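Local atomic coordinates of signal recognition particle subunit SRP68 (PDB entry 4P3G), a protein that binds the RNA of the signal recognition particle and probably helps direct nascent secretory and membrane proteins to the endoplasmic reticulum. Residues L78-A83 with R143-L148; A162-Y167 with A205-T210; K43-A48 with V73-L78. All blocks are in the same frame, centred on the assembly; numbering follows the deposited sequence.

Overall arrangement
Read from the N terminus, this RNA-binding domain of SRP68 closes three loops in series, with none nested and none crossing. Contact 3 comes first, bringing the turn after helix 27-44 back onto helix 71-93. Contact 1 begins on that same helix, sharing Leu78, and closes across the middle of the chain onto helix 136-156, where Tyr145 also packs against Leu77. Contact 2 follows, joining helix 160-181 to the loop between helices 186-205 and 213-222. Contacts 1 and 2 touch through the consecutive helices 136-156 and 160-181. Contacts 2 and 3 lie on opposite sides of the chain's centre, their own centres about 37 Å apart.

Contact 1: L78-A83 with R143-L148; sequences LTAERA and RAYAAL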
ATOM      1  N   LEU A  78      35.737 -10.059   2.868  1.00 79.11           N
ATOM      2  CA  LEU A  78      36.117 -11.196   2.033  1.00 82.21           C
ATOM      3  C   LEU A  78      35.598 -12.472   2.679  1.00 85.21           C
ATOM      4  O   LEU A  78      35.142 -13.398   1.998  1.00 88.97           O
ATOM      5  CB  LEU A  78      37.635 -11.266   1.859  1.00 81.26           C
ATOM      6  CG  LEU A  78      38.188 -10.061   1.089  1.00 86.76           C
ATOM      7  CD1 LEU A  78      39.726 -10.054   0.985  1.00 90.35           C
ATOM      8  CD2 LEU A  78      37.538  -9.944  -0.278  1.00 88.18           C
ATOM      9  N   THR A  79      35.671 -12.519   4.000  1.00 80.81           N
ATOM     10  CA  THR A  79      35.222 -13.693   4.708  1.00 81.09           C
ATOM     11  C   THR A  79      33.739 -13.893   4.529  1.00 83.10           C
ATOM     12  O   THR A  79      33.298 -14.978   4.175  1.00 87.54           O
ATOM     13  CB  THR A  79      35.554 -13.595   6.195  1.00 87.35           C
ATOM     14  OG1 THR A  79      36.961 -13.344   6.347  1.00 98.43           O
ATOM     15  CG2 THR A  79      35.219 -14.893   6.879  1.00 87.84           C
ATOM     16  N   ALA A  80      32.976 -12.829   4.744  1.00 84.04           N
ATOM     17  CA  ALA A  80      31.519 -12.876   4.624  1.00 77.00           C
ATOM     18  C   ALA A  80      31.110 -13.120   3.173  1.00 75.99           C
ATOM     19  O   ALA A  80      30.218 -13.941   2.886  1.00 74.37           O
ATOM     20  CB  ALA A  80      30.911 -11.592   5.148  1.00 70.51           C
ATOM     21  N   GLU A  81      31.758 -12.396   2.268  1.00 68.94           N
ATOM     22  CA  GLU A  81      31.433 -12.505   0.857  1.00 78.76           C
ATOM     23  C   GLU A  81      31.699 -13.911   0.310  1.00 89.44           C
ATOM     24  O   GLU A  81      31.023 -14.361  -0.617  1.00 95.63           O
ATOM     25  CB  GLU A  81      32.210 -11.470   0.045  1.00 81.53           C
ATOM     26  CG  GLU A  81      31.577 -10.107   0.056  1.00 77.70           C
ATOM     27  CD  GLU A  81      30.217 -10.095  -0.606  1.00 78.25           C
ATOM     28  OE1 GLU A  81      30.188 -10.098  -1.858  1.00 80.60           O
ATOM     29  OE2 GLU A  81      29.185 -10.106   0.119  1.00 68.89           O
ATOM     30  N   ARG A  82      32.697 -14.597   0.859  1.00 90.29           N
ATOM     31  CA  ARG A  82      33.004 -15.940   0.381  1.00 86.03           C
ATOM     32  C   ARG A  82      31.860 -16.921   0.720  1.00 82.14           C
ATOM     33  O   ARG A  82      31.425 -17.697  -0.124  1.00 84.98           O
ATOM     34  CB  ARG A  82      34.347 -16.425   0.947  1.00 86.67           C
ATOM     35  CG  ARG A  82      34.888 -17.673   0.250  1.00 94.06           C
ATOM     36  CD  ARG A  82      36.270 -18.050   0.749  1.00 96.15           C
ATOM     37  NE  ARG A  82      36.180 -18.603   2.093  1.00 98.49           N
ATOM     38  CZ  ARG A  82      37.178 -19.200   2.731  1.00100.94           C
ATOM     39  NH1 ARG A  82      38.374 -19.300   2.161  1.00102.30           N
ATOM     40  NH2 ARG A  82      36.985 -19.669   3.958  1.00100.43           N
ATOM     41  N   ALA A  83      31.316 -16.825   1.924  1.00 76.29           N
ATOM     42  CA  ALA A  83      30.185 -17.667   2.320  1.00 74.35           C
ATOM     43  C   ALA A  83      28.976 -17.393   1.438  1.00 77.62           C
ATOM     44  O   ALA A  83      28.200 -18.293   1.134  1.00 80.80           O
ATOM     45  CB  ALA A  83      29.827 -17.434   3.779  1.00 68.53           C
ATOM     46  N   ARG A 143      25.872  -1.491   8.756  1.00 67.57           N
ATOM     47  CA  ARG A 143      24.671  -2.086   9.265  1.00 69.75           C
ATOM     48  C   ARG A 143      23.668  -2.495   8.176  1.00 70.98           C
ATOM     49  O   ARG A 143      23.057  -3.565   8.281  1.00 68.24           O
ATOM     50  CB  ARG A 143      23.973  -1.195  10.226  1.00 66.51           C
ATOM     51  CG  ARG A 143      22.872  -1.987  10.752  1.00 69.10           C
ATOM     52  CD  ARG A 143      22.458  -1.197  11.810  1.00 90.74           C
ATOM     53  NE  ARG A 143      21.435  -1.734  12.673  1.00112.11           N
ATOM     54  CZ  ARG A 143      21.027  -0.940  13.656  1.00124.87           C
ATOM     55  NH1 ARG A 143      21.586   0.273  13.745  1.00128.77           N
ATOM     56  NH2 ARG A 143      20.102  -1.291  14.511  1.00128.37           N
ATOM     57  N   ALA A 144      23.524  -1.671   7.133  1.00 67.83           N
ATOM     58  CA  ALA A 144      22.690  -2.032   5.985  1.00 63.40           C
ATOM     59  C   ALA A 144      23.203  -3.359   5.392  1.00 62.29           C
ATOM     60  O   ALA A 144      22.432  -4.317   5.220  1.00 57.81           O
ATOM     61  CB  ALA A 144      22.691  -0.920   4.919  1.00 60.55           C
ATOM     62  N   TYR A 145      24.511  -3.427   5.159  1.00 62.99           N
ATOM     63  CA  TYR A 145      25.121  -4.629   4.607  1.00 65.23           C
ATOM     64  C   TYR A 145      24.831  -5.843   5.490  1.00 66.07           C
ATOM     65  O   TYR A 145      24.546  -6.939   4.988  1.00 71.76           O
ATOM     66  CB  TYR A 145      26.628  -4.454   4.462  1.00 67.87           C
ATOM     67  CG  TYR A 145      27.350  -5.683   3.955  1.00 72.02           C
ATOM     68  CD1 TYR A 145      27.087  -6.212   2.690  1.00 69.83           C
ATOM     69  CD2 TYR A 145      28.281  -6.330   4.755  1.00 75.79           C
ATOM     70  CE1 TYR A 145      27.750  -7.338   2.240  1.00 75.00           C
ATOM     71  CE2 TYR A 145      28.944  -7.450   4.318  1.00 78.92           C
ATOM     72  CZ  TYR A 145      28.681  -7.955   3.064  1.00 80.36           C
ATOM     73  OH  TYR A 145      29.360  -9.078   2.648  1.00 82.43           O
ATOM     74  N   ALA A 146      24.920  -5.660   6.801  1.00 56.63           N
ATOM     75  CA  ALA A 146      24.618  -6.756   7.700  1.00 54.76           C
ATOM     76  C   ALA A 146      23.136  -7.129   7.583  1.00 65.89           C
ATOM     77  O   ALA A 146      22.752  -8.292   7.750  1.00 71.13           O
ATOM     78  CB  ALA A 146      24.992  -6.401   9.110  1.00 48.46           C
ATOM     79  N   ALA A 147      22.287  -6.132   7.340  1.00 68.40           N
ATOM     80  CA  ALA A 147      20.857  -6.391   7.261  1.00 60.10           C
ATOM     81  C   ALA A 147      20.573  -7.109   5.978  1.00 62.55           C
ATOM     82  O   ALA A 147      19.714  -7.980   5.929  1.00 67.97           O
ATOM     83  CB  ALA A 147      20.070  -5.099   7.341  1.00 58.72           C
ATOM     84  N   LEU A 148      21.367  -6.783   4.966  1.00 66.55           N
ATOM     85  CA  LEU A 148      21.240  -7.342   3.629  1.00 65.33           C
ATOM     86  C   LEU A 148      21.549  -8.840   3.636  1.00 68.91           C
ATOM     87  O   LEU A 148      20.823  -9.660   3.040  1.00 67.27           O
ATOM     88  CB  LEU A 148      22.206  -6.634   2.680  1.00 63.01           C
ATOM     89  CG  LEU A 148      22.245  -7.072   1.209  1.00 67.97           C
ATOM     90  CD1 LEU A 148      21.034  -6.512   0.490  1.00 65.62           C
ATOM     91  CD2 LEU A 148      23.559  -6.701   0.470  1.00 71.56           C
TER
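Glu81 and Tyr145 meet through one polar bond that spans two helices whose backbones stay well apart, the nearest CA atoms being those of Ala80 and Ala146 at 9.7 Å. The bond runs from Tyr145 OH to Glu81 OE2, 2.7 Å away, with the phenol as donor. The acceptor oxygen lies at the edge of the tyrosine ring and near its plane; on the glutamate side the hydroxyl arrives on the anti side of OE2, 22° out of the carboxylate plane. Carboxylate and ring are themselves turned 55° against each other. Tyr145 spans the gap because its CG stands anti to the backbone N (chi1 177°), which aims the ring at helix 71-93, while a bend at chi2 folds Glu81 round to meet it.

Van der Waals contact is slight: the methyl of Ala80, CB, sits 3.9 Å from Tyr145 OH, and both residues also pack on helix 103-128.

Charge enters through the other carboxylate oxygen, since Glu81 OE1 forms a salt bridge with Arg18 and accepts a hydrogen bond from Tyr30. An alanine in place of Glu81 would probably leave Arg18 without its counter-charge and the hydroxyls of Tyr30 and Tyr145 without the carboxylate they both bond. The chemistry implies a buried carboxylate gripped at both oxygens, its charge probably balanced by arginine, pinning helices 10-21, 27-44, 71-93 and 136-156 together at the domain's centre.

Contact 2: A162-Y167 with A205-T210; sequences ACLKSY and AKIPRT. With PO4 (phosphate ion), chain F.
Leu164 and Ile207 reach toward each other tip to tip, and their meeting is the tight part of this contact. Leu164 CD1 lies 3.8 Å from Ile207 CD1, and the same leucine methyl passes Ala205 CB at 4.4 Å, so that a single branch of Leu164 engages both apolar partners. With CG1 anti to the carbonyl carbon (chi1 -59°), Ile207 extends its CD1 branch to the leucine and keeps CG2 for another side. Leu164 rests besides on Ala201 of helix 186-205 and on Ala220 of a neighbouring subunit, which puts this small apolar cluster at an interface between chains.

The turn that delivers Ile207 is a Schellman motif: Lys206, with positive phi, is the first residue to leave the helical conformation after helix 186-205, and two bonds run back into the last turn. A cis peptide bond before Pro208 then bends the chain again within this all-helical domain.

Beyond the apolar cluster the loop is looser and polar, with Lys206, Arg209 and Thr210 exposed. Lys206 lays its charge against Tyr203 in a cation-pi interaction. The guanidinium of Arg209 folds back over the turn; Ile207 CG1 lies over one face, 4.2 Å above the plane and offset toward the rim. Arg209 NH1 makes a weak hydrogen bond to Lys206 O at 3.2 Å. A phosphate ion, probably from the crystallisation liquor, sits on this side. Its O2 accepts a hydrogen bond from Arg209 N at 2.7 Å, with an angle of 159° at the hydrogen, while Ile207 CG2 and Pro208 CB flank the ion. Arg219 of the neighbouring subunit binds the same ion through NE.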
ATOM      1  N   ALA A 162      10.436 -12.734   9.130  1.00 69.72           N
ATOM      2  CA  ALA A 162      11.684 -12.301   9.745  1.00 69.90           C
ATOM      3  C   ALA A 162      12.581 -11.646   8.721  1.00 68.70           C
ATOM      4  O   ALA A 162      13.263 -10.669   9.006  1.00 78.51           O
ATOM      5  CB  ALA A 162      12.387 -13.481  10.369  1.00 75.39           C
ATOM      6  N   CYS A 163      12.564 -12.206   7.523  1.00 65.43           N
ATOM      7  CA  CYS A 163      13.391 -11.747   6.419  1.00 68.45           C
ATOM      8  C   CYS A 163      12.988 -10.323   6.025  1.00 74.75           C
ATOM      9  O   CYS A 163      13.825  -9.498   5.617  1.00 74.44           O
ATOM     10  CB  CYS A 163      13.276 -12.739   5.251  1.00 65.17           C
ATOM     11  SG  CYS A 163      12.891 -12.052   3.625  1.00 80.71           S
ATOM     12  N   LEU A 164      11.685 -10.059   6.115  1.00 73.75           N
ATOM     13  CA  LEU A 164      11.146  -8.752   5.795  1.00 63.23           C
ATOM     14  C   LEU A 164      11.631  -7.742   6.805  1.00 60.50           C
ATOM     15  O   LEU A 164      11.879  -6.593   6.448  1.00 59.30           O
ATOM     16  CB  LEU A 164       9.632  -8.781   5.724  1.00 61.23           C
ATOM     17  CG  LEU A 164       9.173  -9.419   4.435  1.00 60.81           C
ATOM     18  CD1 LEU A 164       7.657  -9.502   4.403  1.00 62.53           C
ATOM     19  CD2 LEU A 164       9.680  -8.595   3.296  1.00 61.91           C
ATOM     20  N   LYS A 165      11.779  -8.171   8.058  1.00 60.79           N
ATOM     21  CA  LYS A 165      12.320  -7.271   9.085  1.00 65.75           C
ATOM     22  C   LYS A 165      13.730  -6.841   8.718  1.00 69.14           C
ATOM     23  O   LYS A 165      14.049  -5.663   8.832  1.00 74.00           O
ATOM     24  CB  LYS A 165      12.330  -7.892  10.485  1.00 64.25           C
ATOM     25  CG  LYS A 165      11.049  -8.551  10.867  1.00 71.20           C
ATOM     26  CD  LYS A 165      10.944  -8.693  12.372  1.00 81.48           C
ATOM     27  CE  LYS A 165      11.869  -9.756  12.900  1.00 93.09           C
ATOM     28  NZ  LYS A 165      11.415 -10.202  14.243  1.00103.92           N
ATOM     29  N   SER A 166      14.575  -7.778   8.282  1.00 66.26           N
ATOM     30  CA  SER A 166      15.947  -7.404   7.922  1.00 67.79           C
ATOM     31  C   SER A 166      16.003  -6.497   6.722  1.00 64.75           C
ATOM     32  O   SER A 166      16.677  -5.469   6.740  1.00 67.44           O
ATOM     33  CB  SER A 166      16.817  -8.617   7.638  1.00 68.02           C
ATOM     34  OG  SER A 166      17.126  -9.279   8.833  1.00 75.84           O
ATOM     35  N   TYR A 167      15.272  -6.873   5.682  1.00 57.66           N
ATOM     36  CA  TYR A 167      15.298  -6.125   4.438  1.00 59.53           C
ATOM     37  C   TYR A 167      14.742  -4.717   4.602  1.00 64.45           C
ATOM     38  O   TYR A 167      15.176  -3.778   3.914  1.00 63.60           O
ATOM     39  CB  TYR A 167      14.517  -6.888   3.370  1.00 62.86           C
ATOM     40  CG  TYR A 167      15.299  -7.946   2.644  1.00 62.46           C
ATOM     41  CD1 TYR A 167      16.550  -7.673   2.117  1.00 62.55           C
ATOM     42  CD2 TYR A 167      14.795  -9.229   2.508  1.00 65.79           C
ATOM     43  CE1 TYR A 167      17.268  -8.631   1.441  1.00 65.71           C
ATOM     44  CE2 TYR A 167      15.513 -10.215   1.834  1.00 71.27           C
ATOM     45  CZ  TYR A 167      16.749  -9.910   1.300  1.00 70.83           C
ATOM     46  OH  TYR A 167      17.472 -10.890   0.635  1.00 73.78           O
ATOM     47  N   ALA A 205       4.262 -13.936   2.347  1.00 70.44           N
ATOM     48  CA  ALA A 205       3.752 -13.728   3.680  1.00 69.01           C
ATOM     49  C   ALA A 205       2.301 -13.242   3.669  1.00 74.32           C
ATOM     50  O   ALA A 205       1.689 -13.091   4.735  1.00 81.70           O
ATOM     51  CB  ALA A 205       4.660 -12.758   4.438  1.00 63.84           C
ATOM     52  N   LYS A 206       1.757 -12.987   2.477  1.00 70.67           N
ATOM     53  CA  LYS A 206       0.429 -12.383   2.364  1.00 70.11           C
ATOM     54  C   LYS A 206       0.365 -11.003   3.051  1.00 69.77           C
ATOM     55  O   LYS A 206      -0.645 -10.651   3.663  1.00 73.07           O
ATOM     56  CB  LYS A 206      -0.688 -13.327   2.855  1.00 75.40           C
ATOM     57  CG  LYS A 206      -1.200 -14.340   1.806  1.00 79.08           C
ATOM     58  CD  LYS A 206      -0.095 -15.334   1.355  1.00104.81           C
ATOM     59  CE  LYS A 206      -0.449 -16.106   0.061  1.00 94.16           C
ATOM     60  NZ  LYS A 206       0.742 -16.837  -0.481  1.00 78.91           N
ATOM     61  N   ILE A 207       1.482 -10.279   3.026  1.00 69.31           N
ATOM     62  CA  ILE A 207       1.549  -8.903   3.520  1.00 72.43           C
ATOM     63  C   ILE A 207       1.490  -7.901   2.368  1.00 67.08           C
ATOM     64  O   ILE A 207       2.319  -7.957   1.467  1.00 63.94           O
ATOM     65  CB  ILE A 207       2.865  -8.651   4.288  1.00 73.78           C
ATOM     66  CG1 ILE A 207       2.997  -9.614   5.474  1.00 77.44           C
ATOM     67  CG2 ILE A 207       2.938  -7.209   4.739  1.00 68.50           C
ATOM     68  CD1 ILE A 207       4.346  -9.573   6.174  1.00 75.06           C
ATOM     69  N   PRO A 208       0.528  -6.962   2.395  1.00 71.06           N
ATOM     70  CA  PRO A 208      -0.495  -6.672   3.421  1.00 74.52           C
ATOM     71  C   PRO A 208      -1.687  -7.632   3.426  1.00 71.73           C
ATOM     72  O   PRO A 208      -2.009  -8.188   2.382  1.00 71.20           O
ATOM     73  CB  PRO A 208      -0.980  -5.262   3.043  1.00 68.22           C
ATOM     74  CG  PRO A 208      -0.665  -5.088   1.628  1.00 67.89           C
ATOM     75  CD  PRO A 208       0.501  -5.984   1.290  1.00 67.80           C
ATOM     76  N   ARG A 209      -2.309  -7.821   4.594  1.00 71.95           N
ATOM     77  CA  ARG A 209      -3.441  -8.729   4.751  1.00 74.68           C
ATOM     78  C   ARG A 209      -4.592  -8.240   3.895  1.00 82.25           C
ATOM     79  O   ARG A 209      -5.198  -9.005   3.158  1.00 88.98           O
ATOM     80  CB  ARG A 209      -3.897  -8.808   6.207  1.00 77.42           C
ATOM     81  CG  ARG A 209      -2.839  -9.240   7.198  1.00 91.94           C
ATOM     82  CD  ARG A 209      -2.215 -10.572   6.825  1.00105.07           C
ATOM     83  NE  ARG A 209      -1.132 -10.928   7.740  1.00111.69           N
ATOM     84  CZ  ARG A 209      -0.188 -11.817   7.454  1.00113.38           C
ATOM     85  NH1 ARG A 209      -0.202 -12.435   6.278  1.00113.59           N
ATOM     86  NH2 ARG A 209       0.768 -12.079   8.337  1.00112.64           N
ATOM     87  N   THR A 210      -4.870  -6.949   3.975  1.00 84.67           N
ATOM     88  CA  THR A 210      -5.942  -6.354   3.203  1.00 85.16           C
ATOM     89  C   THR A 210      -5.520  -6.068   1.767  1.00 81.48           C
ATOM     90  O   THR A 210      -4.571  -5.327   1.524  1.00 82.60           O
ATOM     91  CB  THR A 210      -6.419  -5.050   3.890  1.00 90.27           C
ATOM     92  OG1 THR A 210      -7.202  -5.393   5.038  1.00 94.50           O
ATOM     93  CG2 THR A 210      -7.255  -4.193   2.952  1.00 91.98           C
TER
HETATM   94  P   PO4 F 301      -0.685  -5.509   6.910  1.00128.93           P
HETATM   95  O1  PO4 F 301       0.658  -5.390   6.241  1.00133.51           O
HETATM   96  O2  PO4 F 301      -1.065  -6.956   6.843  1.00125.86           O
HETATM   97  O3  PO4 F 301      -0.605  -5.054   8.350  1.00128.43           O
HETATM   98  O4  PO4 F 301      -1.699  -4.663   6.177  1.00133.37           O

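Contact 3: K43-A48 with V73-L78; sequences KKLNIA and VRLQLL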
ATOM      1  N   LYS A  43      48.053 -12.673   4.891  1.00113.31           N
ATOM      2  CA  LYS A  43      49.497 -12.500   4.918  1.00113.21           C
ATOM      3  C   LYS A  43      49.872 -11.054   5.249  1.00116.06           C
ATOM      4  O   LYS A  43      50.804 -10.819   6.013  1.00123.81           O
ATOM      5  CB  LYS A  43      50.125 -12.947   3.603  1.00115.20           C
ATOM      6  CG  LYS A  43      50.081 -14.453   3.423  1.00119.96           C
ATOM      7  CD  LYS A  43      50.603 -14.871   2.064  1.00130.62           C
ATOM      8  CE  LYS A  43      50.430 -16.367   1.830  1.00136.99           C
ATOM      9  NZ  LYS A  43      50.988 -16.794   0.506  1.00144.07           N
ATOM     10  N   LYS A  44      49.154 -10.087   4.682  1.00113.02           N
ATOM     11  CA  LYS A  44      49.439  -8.677   4.948  1.00113.62           C
ATOM     12  C   LYS A  44      49.312  -8.343   6.426  1.00117.16           C
ATOM     13  O   LYS A  44      50.040  -7.500   6.947  1.00126.30           O
ATOM     14  CB  LYS A  44      48.493  -7.770   4.165  1.00109.77           C
ATOM     15  CG  LYS A  44      48.772  -7.693   2.689  1.00115.13           C
ATOM     16  CD  LYS A  44      48.289  -6.373   2.120  1.00119.97           C
ATOM     17  CE  LYS A  44      48.455  -6.353   0.617  1.00126.95           C
ATOM     18  NZ  LYS A  44      47.698  -7.496   0.019  1.00129.67           N
ATOM     19  N   LEU A  45      48.380  -9.006   7.094  1.00112.42           N
ATOM     20  CA  LEU A  45      48.090  -8.742   8.495  1.00114.09           C
ATOM     21  C   LEU A  45      48.897  -9.655   9.387  1.00114.26           C
ATOM     22  O   LEU A  45      48.732  -9.639  10.608  1.00113.07           O
ATOM     23  CB  LEU A  45      46.596  -8.944   8.778  1.00116.22           C
ATOM     24  CG  LEU A  45      45.642  -7.962   8.114  1.00115.82           C
ATOM     25  CD1 LEU A  45      44.205  -8.323   8.424  1.00112.98           C
ATOM     26  CD2 LEU A  45      45.964  -6.575   8.619  1.00118.21           C
ATOM     27  N   ASN A  46      49.807 -10.402   8.769  1.00118.90           N
ATOM     28  CA  ASN A  46      50.574 -11.438   9.456  1.00125.40           C
ATOM     29  C   ASN A  46      49.660 -12.288  10.342  1.00123.92           C
ATOM     30  O   ASN A  46      49.906 -12.483  11.532  1.00128.16           O
ATOM     31  CB  ASN A  46      51.766 -10.855  10.224  1.00129.76           C
ATOM     32  CG  ASN A  46      52.851 -10.301   9.295  1.00138.86           C
ATOM     33  OD1 ASN A  46      53.059 -10.804   8.186  1.00141.86           O
ATOM     34  ND2 ASN A  46      53.543  -9.259   9.750  1.00142.59           N
ATOM     35  N   ILE A  47      48.595 -12.776   9.711  1.00118.13           N
ATOM     36  CA  ILE A  47      47.630 -13.693  10.301  1.00119.60           C
ATOM     37  C   ILE A  47      47.754 -15.077   9.661  1.00125.12           C
ATOM     38  O   ILE A  47      47.945 -15.187   8.452  1.00128.51           O
ATOM     39  CB  ILE A  47      46.184 -13.139  10.145  1.00120.42           C
ATOM     40  CG1 ILE A  47      46.022 -11.896  11.020  1.00116.80           C
ATOM     41  CG2 ILE A  47      45.127 -14.183  10.511  1.00118.90           C
ATOM     42  CD1 ILE A  47      44.707 -11.234  10.898  1.00113.19           C
ATOM     43  N   ALA A  48      47.660 -16.122  10.481  1.00128.22           N
ATOM     44  CA  ALA A  48      47.870 -17.503  10.037  1.00134.13           C
ATOM     45  C   ALA A  48      47.028 -17.899   8.824  1.00136.49           C
ATOM     46  O   ALA A  48      45.832 -17.625   8.769  1.00135.76           O
ATOM     47  CB  ALA A  48      47.619 -18.474  11.189  1.00134.82           C
ATOM     48  N   VAL A  73      39.108  -4.766   8.338  1.00 90.70           N
ATOM     49  CA  VAL A  73      37.781  -4.687   7.736  1.00 82.53           C
ATOM     50  C   VAL A  73      37.770  -5.473   6.433  1.00 79.87           C
ATOM     51  O   VAL A  73      36.873  -6.266   6.206  1.00 87.94           O
ATOM     52  CB  VAL A  73      37.330  -3.225   7.471  1.00 83.16           C
ATOM     53  CG1 VAL A  73      36.059  -3.177   6.629  1.00 76.71           C
ATOM     54  CG2 VAL A  73      37.138  -2.477   8.790  1.00 84.58           C
ATOM     55  N   ARG A  74      38.780  -5.307   5.593  1.00 80.41           N
ATOM     56  CA  ARG A  74      38.780  -6.043   4.338  1.00 85.62           C
ATOM     57  C   ARG A  74      38.737  -7.555   4.571  1.00 91.55           C
ATOM     58  O   ARG A  74      38.029  -8.281   3.868  1.00 94.83           O
ATOM     59  CB  ARG A  74      39.996  -5.691   3.502  1.00 87.80           C
ATOM     60  CG  ARG A  74      39.955  -6.292   2.126  1.00 92.11           C
ATOM     61  CD  ARG A  74      40.904  -5.568   1.182  1.00105.99           C
ATOM     62  NE  ARG A  74      40.661  -5.995  -0.187  1.00113.13           N
ATOM     63  CZ  ARG A  74      41.444  -6.828  -0.861  1.00116.64           C
ATOM     64  NH1 ARG A  74      42.552  -7.300  -0.296  1.00117.94           N
ATOM     65  NH2 ARG A  74      41.113  -7.175  -2.100  1.00113.90           N
ATOM     66  N   LEU A  75      39.432  -8.015   5.600  1.00 89.55           N
ATOM     67  CA  LEU A  75      39.422  -9.424   5.943  1.00 88.71           C
ATOM     68  C   LEU A  75      37.993  -9.908   6.204  1.00 86.15           C
ATOM     69  O   LEU A  75      37.608 -10.987   5.760  1.00 89.63           O
ATOM     70  CB  LEU A  75      40.275  -9.663   7.185  1.00 92.41           C
ATOM     71  CG  LEU A  75      40.466 -11.132   7.554  1.00 94.93           C
ATOM     72  CD1 LEU A  75      41.305 -11.801   6.486  1.00 96.91           C
ATOM     73  CD2 LEU A  75      41.125 -11.268   8.914  1.00 99.46           C
ATOM     74  N   GLN A  76      37.219  -9.113   6.933  1.00 80.88           N
ATOM     75  CA  GLN A  76      35.861  -9.489   7.289  1.00 84.16           C
ATOM     76  C   GLN A  76      34.915  -9.532   6.092  1.00 87.04           C
ATOM     77  O   GLN A  76      34.056 -10.402   6.001  1.00 90.33           O
ATOM     78  CB  GLN A  76      35.317  -8.535   8.336  1.00 87.64           C
ATOM     79  CG  GLN A  76      36.119  -8.556   9.612  1.00 97.38           C
ATOM     80  CD  GLN A  76      36.196  -9.937  10.224  1.00106.65           C
ATOM     81  OE1 GLN A  76      37.190 -10.642  10.061  1.00110.65           O
ATOM     82  NE2 GLN A  76      35.143 -10.330  10.944  1.00110.00           N
ATOM     83  N   LEU A  77      35.062  -8.582   5.183  1.00 84.80           N
ATOM     84  CA  LEU A  77      34.221  -8.538   4.001  1.00 79.72           C
ATOM     85  C   LEU A  77      34.466  -9.780   3.133  1.00 78.12           C
ATOM     86  O   LEU A  77      33.529 -10.493   2.750  1.00 76.96           O
ATOM     87  CB  LEU A  77      34.532  -7.269   3.219  1.00 80.58           C
ATOM     88  CG  LEU A  77      34.035  -6.053   4.008  1.00 81.97           C
ATOM     89  CD1 LEU A  77      34.146  -4.759   3.209  1.00 83.68           C
ATOM     90  CD2 LEU A  77      32.620  -6.274   4.540  1.00 79.39           C
ATOM     91  N   LEU A  78      35.737 -10.059   2.868  1.00 79.11           N
ATOM     92  CA  LEU A  78      36.117 -11.196   2.033  1.00 82.21           C
ATOM     93  C   LEU A  78      35.598 -12.472   2.679  1.00 85.21           C
ATOM     94  O   LEU A  78      35.142 -13.398   1.998  1.00 88.97           O
ATOM     95  CB  LEU A  78      37.635 -11.266   1.859  1.00 81.26           C
ATOM     96  CG  LEU A  78      38.188 -10.061   1.089  1.00 86.76           C
ATOM     97  CD1 LEU A  78      39.726 -10.054   0.985  1.00 90.35           C
ATOM     98  CD2 LEU A  78      37.538  -9.944  -0.278  1.00 88.18           C
TER
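Leu75 points from helix 71-93 at two residues of the turn that follows helix 27-44, Leu45 and Ile47. Its CB already lies 4.3 Å from Leu45 CD1. From there CG, anti to the backbone N (chi1 -174°) and beside the carbonyl carbon, carries the two methyl branches onward. CD2 is the branch that does the touching: it stands 4.1 Å from Ile47 CD1 and 4.3 Å from Leu45 CD1. Those two methyls are themselves neighbours at 3.9 Å, so the tip of Leu75 faces a pair of carbons. Toward Ile47 the approach is tip to tip, each chain ending against the other's last methyl. Leu38 and Arg42 of helix 27-44 pack on Leu75 as well, and Tyr72, one turn earlier, meets both Leu45 and Ile47.

Leu78 CD1 lies over the centre of the Arg74 guanidinium, 4.1 Å above its plane. Lys44 NZ remains 5.2 Å from Arg74 NH1, a pair of like charges beside this apolar cluster, not in contact.

The turn itself is held by bonds back into the helix, Asn46 N to Lys43 O at 3.0 Å and Ile47 N to Arg42 O. With Asn46 at positive phi in the C-prime position, this is a Schellman motif, here ending a helix and turning the residues just before and after Asn46 toward the adjoining helix.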